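Local coordinates for methyl-accepting chemotaxis protein (Vibrio parahaemolyticus, PDB 4EXO), which probably serves as a chemotaxis receptor, its periplasmic PAS-like Cache domain binding a small ligand, here pyruvic acid, and passing the signal toward the cell interior, at residues Y59-D64 with A96-A101; N69-I74 with W134-G139; K81-L86 with F111-P116. All blocks are in the same frame, centred on the assembly; numbering follows the deposited sequence.

Contact 1 of 3, residues Y59-D64 with A96-A101; sequences YFFAYD and AGLIDA. With PYR (pyruvic acid), chain B.
Phe61 and Leu98 meet at the wall of the pyruvic acid pocket of this PAS-like Cache domain, where strand 61-63 of the antiparallel sheet faces helix 94-104. The two side chains cross at about a right angle. One methyl of the leucine, CD1, reaches the far part of the phenyl ring, with Leu98 CD1 3.7 Å from Phe61 CE1, and approaches it obliquely. Leu98 CD1 also lies 3.7 Å from PYR CB, the methyl carbon of the ligand, so a single branch of Leu98 packs against ring and pyruvate together. Phe61 holds CG between its backbone N and carbonyl carbon (chi1 53°), which lays one face of the ring along the ligand, whose CA stands 3.5 Å from the ring plane and displaced toward the rim.

Two tyrosines approach the ligand quite differently, each by its hydroxyl and with the ligand oxygen near the plane of its ring. Tyr59 OH donates to the carboxylate oxygen OXT at 2.6 Å, and Tyr63 OH donates to the keto oxygen O3 at 2.7 Å. The acid end and the keto group are therefore gripped separately, while the face of Phe61 lies along the flat body between them. Tyr59 OH is also hydrogen-bonded to Tyr143 OH, and Lys124 NZ and His72 NE2 add further bonds to pyruvate.

Further along, at Asp64, the helix packs on backbone instead of a ring. Ile99, whose CG1 runs anti to the carbonyl carbon (chi1 -73°), brings its terminal methyl CD1 to 3.6 Å from Asp64 O.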
loop_
_atom_site.group_PDB
_atom_site.type_symbol
_atom_site.label_atom_id
_atom_site.label_comp_id
_atom_site.label_asym_id
_atom_site.label_seq_id
_atom_site.Cartn_x
_atom_site.Cartn_y
_atom_site.Cartn_z
ATOM N N TYR A 59 3.357 8.049 4.687
ATOM C CA TYR A 59 1.971 8.398 5.024
ATOM C C TYR A 59 1.349 9.282 3.942
ATOM O O TYR A 59 2.069 9.786 3.055
ATOM C CB TYR A 59 1.943 9.188 6.372
ATOM C CG TYR A 59 2.686 10.526 6.278
ATOM C CD1 TYR A 59 2.019 11.686 5.873
ATOM C CD2 TYR A 59 4.066 10.607 6.548
ATOM C CE1 TYR A 59 2.691 12.935 5.770
ATOM C CE2 TYR A 59 4.777 11.843 6.460
ATOM C CZ TYR A 59 4.060 13.005 6.068
ATOM O OH TYR A 59 4.726 14.205 5.967
ATOM N N PHE A 60 0.024 9.470 4.028
ATOM C CA PHE A 60 -0.711 10.319 3.084
ATOM C C PHE A 60 -1.085 11.699 3.621
ATOM O O PHE A 60 -1.327 11.877 4.844
ATOM C CB PHE A 60 -2.017 9.642 2.667
ATOM C CG PHE A 60 -1.824 8.448 1.803
ATOM C CD1 PHE A 60 -1.556 8.593 0.440
ATOM C CD2 PHE A 60 -1.927 7.170 2.347
ATOM C CE1 PHE A 60 -1.386 7.485 -0.388
ATOM C CE2 PHE A 60 -1.759 6.019 1.529
ATOM C CZ PHE A 60 -1.473 6.172 0.155
ATOM N N PHE A 61 -1.173 12.649 2.684
ATOM C CA PHE A 61 -1.736 13.963 2.922
ATOM C C PHE A 61 -2.636 14.285 1.711
ATOM O O PHE A 61 -2.490 13.674 0.640
ATOM C CB PHE A 61 -0.605 15.026 3.068
ATOM C CG PHE A 61 0.363 15.024 1.914
ATOM C CD1 PHE A 61 0.019 15.664 0.700
ATOM C CD2 PHE A 61 1.607 14.397 2.005
ATOM C CE1 PHE A 61 0.919 15.658 -0.380
ATOM C CE2 PHE A 61 2.504 14.371 0.916
ATOM C CZ PHE A 61 2.159 15.017 -0.278
ATOM N N ALA A 62 -3.543 15.244 1.863
ATOM C CA ALA A 62 -4.252 15.755 0.673
ATOM C C ALA A 62 -4.569 17.221 0.807
ATOM O O ALA A 62 -4.773 17.710 1.938
ATOM C CB ALA A 62 -5.536 14.926 0.382
ATOM N N TYR A 63 -4.572 17.929 -0.332
ATOM C CA TYR A 63 -4.917 19.362 -0.380
ATOM C C TYR A 63 -5.933 19.560 -1.489
ATOM O O TYR A 63 -5.900 18.812 -2.464
ATOM C CB TYR A 63 -3.667 20.219 -0.699
ATOM C CG TYR A 63 -2.637 20.174 0.425
ATOM C CD1 TYR A 63 -2.598 21.175 1.417
ATOM C CD2 TYR A 63 -1.733 19.114 0.507
ATOM C CE1 TYR A 63 -1.666 21.109 2.461
ATOM C CE2 TYR A 63 -0.758 19.059 1.547
ATOM C CZ TYR A 63 -0.772 20.050 2.526
ATOM O OH TYR A 63 0.147 19.994 3.548
ATOM N N ASP A 64 -6.821 20.550 -1.358
ATOM C CA ASP A 64 -7.681 20.893 -2.494
ATOM C C ASP A 64 -6.942 21.813 -3.459
ATOM O O ASP A 64 -5.796 22.166 -3.220
ATOM C CB ASP A 64 -9.084 21.385 -2.065
ATOM C CG ASP A 64 -9.073 22.783 -1.445
ATOM O OD1 ASP A 64 -8.057 23.492 -1.575
ATOM O OD2 ASP A 64 -10.111 23.168 -0.827
ATOM N N ALA A 96 1.595 24.468 -3.839
ATOM C CA ALA A 96 1.303 24.862 -5.223
ATOM C C ALA A 96 2.012 23.903 -6.189
ATOM O O ALA A 96 1.456 23.525 -7.230
ATOM C CB ALA A 96 1.750 26.285 -5.485
ATOM N N GLY A 97 3.242 23.524 -5.832
ATOM C CA GLY A 97 4.031 22.620 -6.669
ATOM C C GLY A 97 3.395 21.243 -6.788
ATOM O O GLY A 97 3.409 20.652 -7.868
ATOM N N LEU A 98 2.831 20.722 -5.688
ATOM C CA LEU A 98 2.184 19.405 -5.726
ATOM C C LEU A 98 0.866 19.456 -6.483
ATOM O O LEU A 98 0.502 18.493 -7.210
ATOM C CB LEU A 98 1.943 18.837 -4.322
ATOM C CG LEU A 98 3.198 18.347 -3.573
ATOM C CD1 LEU A 98 2.918 18.290 -2.035
ATOM C CD2 LEU A 98 3.590 16.962 -4.093
ATOM N N ILE A 99 0.156 20.573 -6.329
ATOM C CA ILE A 99 -1.141 20.691 -7.018
ATOM C C ILE A 99 -0.821 20.674 -8.520
ATOM O O ILE A 99 -1.438 19.922 -9.285
ATOM C CB ILE A 99 -1.880 21.992 -6.637
ATOM C CG1 ILE A 99 -2.422 21.888 -5.191
ATOM C CG2 ILE A 99 -3.059 22.243 -7.609
ATOM C CD1 ILE A 99 -2.698 23.332 -4.595
ATOM N N ASP A 100 0.142 21.487 -8.925
ATOM C CA ASP A 100 0.518 21.542 -10.363
ATOM C C ASP A 100 1.130 20.235 -10.898
ATOM O O ASP A 100 0.793 19.808 -12.010
ATOM C CB ASP A 100 1.458 22.706 -10.643
ATOM C CG ASP A 100 0.767 24.075 -10.480
ATOM O OD1 ASP A 100 -0.505 24.150 -10.398
ATOM O OD2 ASP A 100 1.519 25.068 -10.432
ATOM N N ALA A 101 2.025 19.608 -10.125
ATOM C CA ALA A 101 2.572 18.301 -10.526
ATOM C C ALA A 101 1.467 17.283 -10.797
ATOM O O ALA A 101 1.520 16.540 -11.806
ATOM C CB ALA A 101 3.552 17.739 -9.469
HETATM C C PYR B . 3.626 16.529 3.469
HETATM O O PYR B . 4.724 16.155 2.846
HETATM O OXT PYR B . 3.305 15.934 4.601
HETATM C CA PYR B . 2.805 17.556 2.950
HETATM O O3 PYR B . 1.757 17.853 3.624
HETATM C CB PYR B . 3.105 18.339 1.678
#

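Contact 2 of 3, residues N69-I74 with W134-G139; sequences NTLHAI and WDWVLG. With PYR (pyruvic acid), chain B.
Strand 69-72, at one edge of the Cache-domain sheet within this chain, reaches past strand 61-63 to the start of strand 136-143, and Thr70 and Leu71 do so by settling on one face of the Trp136 indole. Thr70 sits over the five-membered ring: its OG1 is 3.3 Å above the indole plane and 3.4 Å from Trp136 NE1, but the angle is too poor for a hydrogen bond, and this hydroxyl bonds weakly to Ala62 O instead. Leu71 takes the six-membered ring. Its CD2 makes a CH-pi contact 4.1 Å from that ring's centroid, 25° off the normal, with the side chain crossing the indole at about a right angle. The opposite face of the indole is packed by the Trp134 ring through CE3.

Two neighbouring residues can share one face because Thr70 and Leu71 form a classic beta bulge opposite Ala62, on the intervening strand. Asp135 and Trp136 make a second, G1 bulge opposite Leu131.

Just beyond the bulge the strand enters the pyruvic acid site. His72 keeps CG anti to its backbone N (chi1 -158°) and offers the edge of its ring to the ligand, NE2 donating to OXT at 2.8 Å and, more weakly, to O3. On the other ring nitrogen, ND1 accepts from the backbone N of Lys75, consistent with NE2 being the donor to pyruvate.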
loop_
_atom_site.group_PDB
_atom_site.type_symbol
_atom_site.label_atom_id
_atom_site.label_comp_id
_atom_site.label_asym_id
_atom_site.label_seq_id
_atom_site.Cartn_x
_atom_site.Cartn_y
_atom_site.Cartn_z
ATOM N N ASN A 69 -5.537 22.256 3.162
ATOM C CA ASN A 69 -5.371 20.862 3.591
ATOM C C ASN A 69 -6.708 20.184 3.874
ATOM O O ASN A 69 -7.546 20.713 4.623
ATOM C CB ASN A 69 -4.455 20.772 4.820
ATOM C CG ASN A 69 -4.177 19.330 5.197
ATOM O OD1 ASN A 69 -4.843 18.789 6.060
ATOM N ND2 ASN A 69 -3.244 18.684 4.479
ATOM N N THR A 70 -6.923 19.019 3.267
ATOM C CA THR A 70 -8.129 18.261 3.516
ATOM C C THR A 70 -7.876 17.008 4.372
ATOM O O THR A 70 -8.795 16.507 5.036
ATOM C CB THR A 70 -8.827 17.856 2.209
ATOM O OG1 THR A 70 -7.961 17.058 1.404
ATOM C CG2 THR A 70 -9.211 19.128 1.403
ATOM N N LEU A 71 -6.653 16.490 4.368
ATOM C CA LEU A 71 -6.348 15.465 5.381
ATOM C C LEU A 71 -4.865 15.468 5.613
ATOM O O LEU A 71 -4.095 15.775 4.688
ATOM C CB LEU A 71 -6.850 14.094 4.931
ATOM C CG LEU A 71 -6.138 13.445 3.727
ATOM C CD1 LEU A 71 -5.020 12.442 4.156
ATOM C CD2 LEU A 71 -7.165 12.723 2.853
ATOM N N HIS A 72 -4.426 15.179 6.838
ATOM C CA HIS A 72 -2.979 15.022 7.059
ATOM C C HIS A 72 -2.780 13.933 8.121
ATOM O O HIS A 72 -3.282 14.064 9.251
ATOM C CB HIS A 72 -2.296 16.349 7.481
ATOM C CG HIS A 72 -0.822 16.340 7.196
ATOM N ND1 HIS A 72 0.083 15.615 7.958
ATOM C CD2 HIS A 72 -0.120 16.850 6.155
ATOM C CE1 HIS A 72 1.293 15.743 7.429
ATOM N NE2 HIS A 72 1.193 16.486 6.333
ATOM N N ALA A 73 -2.109 12.843 7.745
ATOM C CA ALA A 73 -1.990 11.672 8.632
ATOM C C ALA A 73 -1.171 11.982 9.893
ATOM O O ALA A 73 -1.427 11.404 10.947
ATOM C CB ALA A 73 -1.325 10.484 7.891
ATOM N N ILE A 74 -0.167 12.842 9.752
ATOM C CA ILE A 74 0.787 13.128 10.834
ATOM C C ILE A 74 0.352 14.309 11.719
ATOM O O ILE A 74 0.496 14.264 12.956
ATOM C CB ILE A 74 2.201 13.382 10.242
ATOM C CG1 ILE A 74 2.685 12.140 9.424
ATOM C CG2 ILE A 74 3.251 13.800 11.314
ATOM C CD1 ILE A 74 2.798 10.793 10.269
ATOM N N TRP A 134 -13.619 14.783 -5.634
ATOM C CA TRP A 134 -13.474 15.464 -4.354
ATOM C C TRP A 134 -12.550 16.697 -4.339
ATOM O O TRP A 134 -12.407 17.334 -3.285
ATOM C CB TRP A 134 -12.993 14.438 -3.326
ATOM C CG TRP A 134 -14.050 13.449 -3.001
ATOM C CD1 TRP A 134 -15.385 13.525 -3.326
ATOM C CD2 TRP A 134 -13.884 12.252 -2.262
ATOM N NE1 TRP A 134 -16.055 12.425 -2.837
ATOM C CE2 TRP A 134 -15.151 11.630 -2.176
ATOM C CE3 TRP A 134 -12.780 11.631 -1.665
ATOM C CZ2 TRP A 134 -15.345 10.420 -1.503
ATOM C CZ3 TRP A 134 -12.978 10.425 -1.000
ATOM C CH2 TRP A 134 -14.243 9.833 -0.929
ATOM N N ASP A 135 -11.970 17.038 -5.494
ATOM C CA ASP A 135 -10.919 18.042 -5.635
ATOM C C ASP A 135 -9.819 17.766 -4.587
ATOM O O ASP A 135 -9.434 18.671 -3.842
ATOM C CB ASP A 135 -11.470 19.479 -5.462
ATOM C CG ASP A 135 -10.469 20.549 -5.825
ATOM O OD1 ASP A 135 -9.701 20.360 -6.799
ATOM O OD2 ASP A 135 -10.440 21.617 -5.137
ATOM N N TRP A 136 -9.357 16.520 -4.507
ATOM C CA TRP A 136 -8.220 16.188 -3.643
ATOM C C TRP A 136 -7.002 15.910 -4.488
ATOM O O TRP A 136 -7.024 15.034 -5.365
ATOM C CB TRP A 136 -8.484 14.972 -2.760
ATOM C CG TRP A 136 -9.430 15.194 -1.607
ATOM C CD1 TRP A 136 -10.056 16.359 -1.245
ATOM C CD2 TRP A 136 -9.836 14.206 -0.660
ATOM N NE1 TRP A 136 -10.837 16.148 -0.125
ATOM C CE2 TRP A 136 -10.733 14.826 0.237
ATOM C CE3 TRP A 136 -9.530 12.850 -0.482
ATOM C CZ2 TRP A 136 -11.298 14.139 1.323
ATOM C CZ3 TRP A 136 -10.124 12.158 0.577
ATOM C CH2 TRP A 136 -10.990 12.802 1.457
ATOM N N VAL A 137 -5.933 16.640 -4.175
ATOM C CA VAL A 137 -4.582 16.291 -4.586
ATOM C C VAL A 137 -4.048 15.447 -3.435
ATOM O O VAL A 137 -3.697 15.978 -2.365
ATOM C CB VAL A 137 -3.729 17.550 -4.793
ATOM C CG1 VAL A 137 -2.272 17.167 -5.135
ATOM C CG2 VAL A 137 -4.315 18.421 -5.914
ATOM N N LEU A 138 -4.067 14.142 -3.657
ATOM C CA LEU A 138 -3.684 13.144 -2.633
ATOM C C LEU A 138 -2.212 12.803 -2.863
ATOM O O LEU A 138 -1.848 12.462 -3.979
ATOM C CB LEU A 138 -4.529 11.880 -2.805
ATOM C CG LEU A 138 -4.229 10.673 -1.889
ATOM C CD1 LEU A 138 -4.481 11.053 -0.409
ATOM C CD2 LEU A 138 -5.072 9.439 -2.273
ATOM N N GLY A 139 -1.396 12.856 -1.812
ATOM C CA GLY A 139 0.053 12.702 -1.971
ATOM C C GLY A 139 0.698 11.844 -0.897
ATOM O O GLY A 139 0.113 11.635 0.160
HETATM C C PYR B . 3.626 16.529 3.469
HETATM O O PYR B . 4.724 16.155 2.846
HETATM O OXT PYR B . 3.305 15.934 4.601
HETATM C CA PYR B . 2.805 17.556 2.950
HETATM O O3 PYR B . 1.757 17.853 3.624
HETATM C CB PYR B . 3.105 18.339 1.678
#

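Contact 3 of 3, residues K81-L86 with F111-P116; sequences KNLYDL and FSWHKP. With PYR (pyruvic acid), chain B.
Apolar packing joins the loop before helix 94-104 to strand 108-115, through Leu83 and Leu86 on the far end of the Trp113 indole. Leu86 crosses the indole at about a right angle and uses both methyls: CD2 lies 3.8 Å from Trp113 CZ3, approaching obliquely, and CD1 is 4.0 Å from Trp113 CH2. Leu83 is more distant, its CD1 coming near the ring plane at the edge, 4.5 Å from Trp113 CH2. With chi1 at -162°, the Trp113 indole swings opposite its own amide nitrogen, and the six-membered ring thereby extends away from its own strand toward the loop.

The ligand occupies one face of the same indole. Pyruvic acid lies over it with its carboxyl carbon C 3.3 Å above the plane, offset toward the rim. OXT is 3.1 Å from Trp113 NE1 but sits over the ring face. Phe111, two residues earlier on this edge strand of the PAS-like Cache sheet, instead turns its rim to the ligand: PYR O lies near the plane of the phenyl ring, 3.5 Å from Phe111 CE1. Trp113 and Phe111 line the pocket, whereas the two leucines only back the outer end of the Trp113 indole.

Polar bonds shape the loop itself. Asn82 OD1 accepts from Tyr84 N in an Asx turn, with an N-H...O angle of 159°. A type I beta turn from Leu83 to Leu86 overlaps it, closed by the bond from Leu86 N to Leu83 O at 3.0 Å; both leucines, at the turn's ends, point toward the strand of Trp113.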
loop_
_atom_site.group_PDB
_atom_site.type_symbol
_atom_site.label_atom_id
_atom_site.label_comp_id
_atom_site.label_asym_id
_atom_site.label_seq_id
_atom_site.Cartn_x
_atom_site.Cartn_y
_atom_site.Cartn_z
ATOM N N LYS A 81 -6.562 24.354 7.011
ATOM C CA LYS A 81 -5.686 25.526 6.801
ATOM C C LYS A 81 -5.295 25.695 5.327
ATOM O O LYS A 81 -5.002 24.713 4.651
ATOM C CB LYS A 81 -4.410 25.477 7.638
ATOM C CG LYS A 81 -4.697 25.376 9.163
ATOM C CD LYS A 81 -3.419 25.511 9.992
ATOM C CE LYS A 81 -3.718 25.538 11.522
ATOM N NZ LYS A 81 -4.743 26.580 11.838
ATOM N N ASN A 82 -5.258 26.948 4.866
ATOM C CA ASN A 82 -4.776 27.249 3.512
ATOM C C ASN A 82 -3.253 27.394 3.479
ATOM O O ASN A 82 -2.684 28.355 4.017
ATOM C CB ASN A 82 -5.457 28.529 3.012
ATOM C CG ASN A 82 -5.177 28.814 1.568
ATOM O OD1 ASN A 82 -4.048 28.642 1.083
ATOM N ND2 ASN A 82 -6.200 29.298 0.869
ATOM N N LEU A 83 -2.589 26.431 2.859
ATOM C CA LEU A 83 -1.114 26.411 2.796
ATOM C C LEU A 83 -0.598 26.634 1.383
ATOM O O LEU A 83 0.553 26.299 1.068
ATOM C CB LEU A 83 -0.540 25.088 3.356
ATOM C CG LEU A 83 -0.915 24.741 4.809
ATOM C CD1 LEU A 83 -0.152 23.429 5.252
ATOM C CD2 LEU A 83 -0.649 25.855 5.773
ATOM N N TYR A 84 -1.431 27.250 0.551
ATOM C CA TYR A 84 -1.050 27.544 -0.847
ATOM C C TYR A 84 0.269 28.330 -0.973
ATOM O O TYR A 84 1.109 28.025 -1.841
ATOM C CB TYR A 84 -2.179 28.258 -1.594
ATOM C CG TYR A 84 -1.915 28.224 -3.087
ATOM C CD1 TYR A 84 -2.222 27.088 -3.836
ATOM C CD2 TYR A 84 -1.283 29.296 -3.722
ATOM C CE1 TYR A 84 -1.950 27.037 -5.228
ATOM C CE2 TYR A 84 -0.980 29.252 -5.118
ATOM C CZ TYR A 84 -1.327 28.121 -5.845
ATOM O OH TYR A 84 -1.044 28.070 -7.189
ATOM N N ASP A 85 0.458 29.321 -0.099
ATOM C CA ASP A 85 1.675 30.149 -0.114
ATOM C C ASP A 85 2.852 29.559 0.648
ATOM O O ASP A 85 3.914 30.187 0.728
ATOM C CB ASP A 85 1.399 31.547 0.474
ATOM C CG ASP A 85 0.308 32.291 -0.259
ATOM O OD1 ASP A 85 0.191 32.117 -1.497
ATOM O OD2 ASP A 85 -0.430 33.061 0.412
ATOM N N LEU A 86 2.682 28.369 1.230
ATOM C CA LEU A 86 3.761 27.785 2.044
ATOM C C LEU A 86 5.066 27.488 1.270
ATOM O O LEU A 86 5.040 26.824 0.225
ATOM C CB LEU A 86 3.265 26.514 2.767
ATOM C CG LEU A 86 4.228 25.753 3.691
ATOM C CD1 LEU A 86 3.435 24.940 4.697
ATOM C CD2 LEU A 86 5.163 24.803 2.897
ATOM N N PHE A 111 11.081 18.502 -2.235
ATOM C CA PHE A 111 10.911 19.574 -1.252
ATOM C C PHE A 111 11.333 19.002 0.095
ATOM O O PHE A 111 11.562 17.812 0.201
ATOM C CB PHE A 111 9.450 20.068 -1.172
ATOM C CG PHE A 111 8.428 18.989 -0.838
ATOM C CD1 PHE A 111 7.977 18.824 0.485
ATOM C CD2 PHE A 111 7.871 18.172 -1.858
ATOM C CE1 PHE A 111 6.981 17.844 0.801
ATOM C CE2 PHE A 111 6.914 17.190 -1.562
ATOM C CZ PHE A 111 6.460 17.011 -0.226
ATOM N N SER A 112 11.450 19.866 1.101
ATOM C CA SER A 112 11.727 19.435 2.484
ATOM C C SER A 112 10.454 19.580 3.296
ATOM O O SER A 112 9.653 20.485 3.056
ATOM C CB SER A 112 12.835 20.273 3.112
ATOM O OG SER A 112 14.075 19.935 2.520
ATOM N N TRP A 113 10.272 18.658 4.238
ATOM C CA TRP A 113 9.101 18.618 5.084
ATOM C C TRP A 113 9.488 17.915 6.394
ATOM O O TRP A 113 10.475 17.143 6.459
ATOM C CB TRP A 113 7.953 17.856 4.389
ATOM C CG TRP A 113 6.613 18.147 5.009
ATOM C CD1 TRP A 113 6.011 17.454 6.045
ATOM C CD2 TRP A 113 5.713 19.208 4.656
ATOM N NE1 TRP A 113 4.801 18.037 6.350
ATOM C CE2 TRP A 113 4.581 19.095 5.499
ATOM C CE3 TRP A 113 5.750 20.240 3.686
ATOM C CZ2 TRP A 113 3.498 19.985 5.440
ATOM C CZ3 TRP A 113 4.657 21.123 3.620
ATOM C CH2 TRP A 113 3.543 20.980 4.478
ATOM N N HIS A 114 8.693 18.158 7.427
ATOM C CA HIS A 114 8.803 17.390 8.673
ATOM C C HIS A 114 8.920 15.889 8.346
ATOM O O HIS A 114 8.141 15.340 7.567
ATOM C CB HIS A 114 7.556 17.642 9.511
ATOM C CG HIS A 114 7.431 16.754 10.719
ATOM N ND1 HIS A 114 6.687 15.593 10.714
ATOM C CD2 HIS A 114 7.886 16.907 11.985
ATOM C CE1 HIS A 114 6.708 15.053 11.922
ATOM N NE2 HIS A 114 7.415 15.845 12.718
ATOM N N LYS A 115 9.898 15.231 8.957
ATOM C CA LYS A 115 10.067 13.792 8.823
ATOM C C LYS A 115 9.728 13.139 10.195
ATOM O O LYS A 115 10.420 13.404 11.185
ATOM C CB LYS A 115 11.529 13.498 8.463
ATOM C CG LYS A 115 11.863 12.011 8.338
ATOM C CD LYS A 115 13.316 11.820 7.856
ATOM C CE LYS A 115 13.661 10.343 7.745
ATOM N NZ LYS A 115 15.069 10.101 7.254
ATOM N N PRO A 116 8.656 12.323 10.261
ATOM C CA PRO A 116 8.193 11.804 11.562
ATOM C C PRO A 116 9.284 11.196 12.426
ATOM O O PRO A 116 9.343 11.505 13.634
ATOM C CB PRO A 116 7.129 10.771 11.173
ATOM C CG PRO A 116 6.467 11.438 9.916
ATOM C CD PRO A 116 7.696 12.034 9.166
HETATM C C PYR B . 3.626 16.529 3.469
HETATM O O PYR B . 4.724 16.155 2.846
HETATM O OXT PYR B . 3.305 15.934 4.601
HETATM C CA PYR B . 2.805 17.556 2.950
HETATM O O3 PYR B . 1.757 17.853 3.624
HETATM C CB PYR B . 3.105 18.339 1.678
#

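All three contacts touch the same pyruvic acid. Contacts 1 and 2 are buried and meet on one side of the sheet, from its edge strand 69-72 to its central strand 136-143: strand 61-63 lies between the two, and backbone pairing of Tyr63 with Val137 and Phe61 with Gly139 ties them together. Contact 3, on the opposite edge strand, is only partly buried, and its loop is comparatively exposed. Their chemistry differs accordingly. Contact 1 combines tyrosine hydroxyl bonds with a leucine from the helix, contact 2 pairs indole packing with a histidine donor, and contact 3 sets leucines of a loop against the indole that lies over the ligand. Tyr84 of contact 3 packs on Ala96 and Ile99, linking its loop to the helix of contact 1.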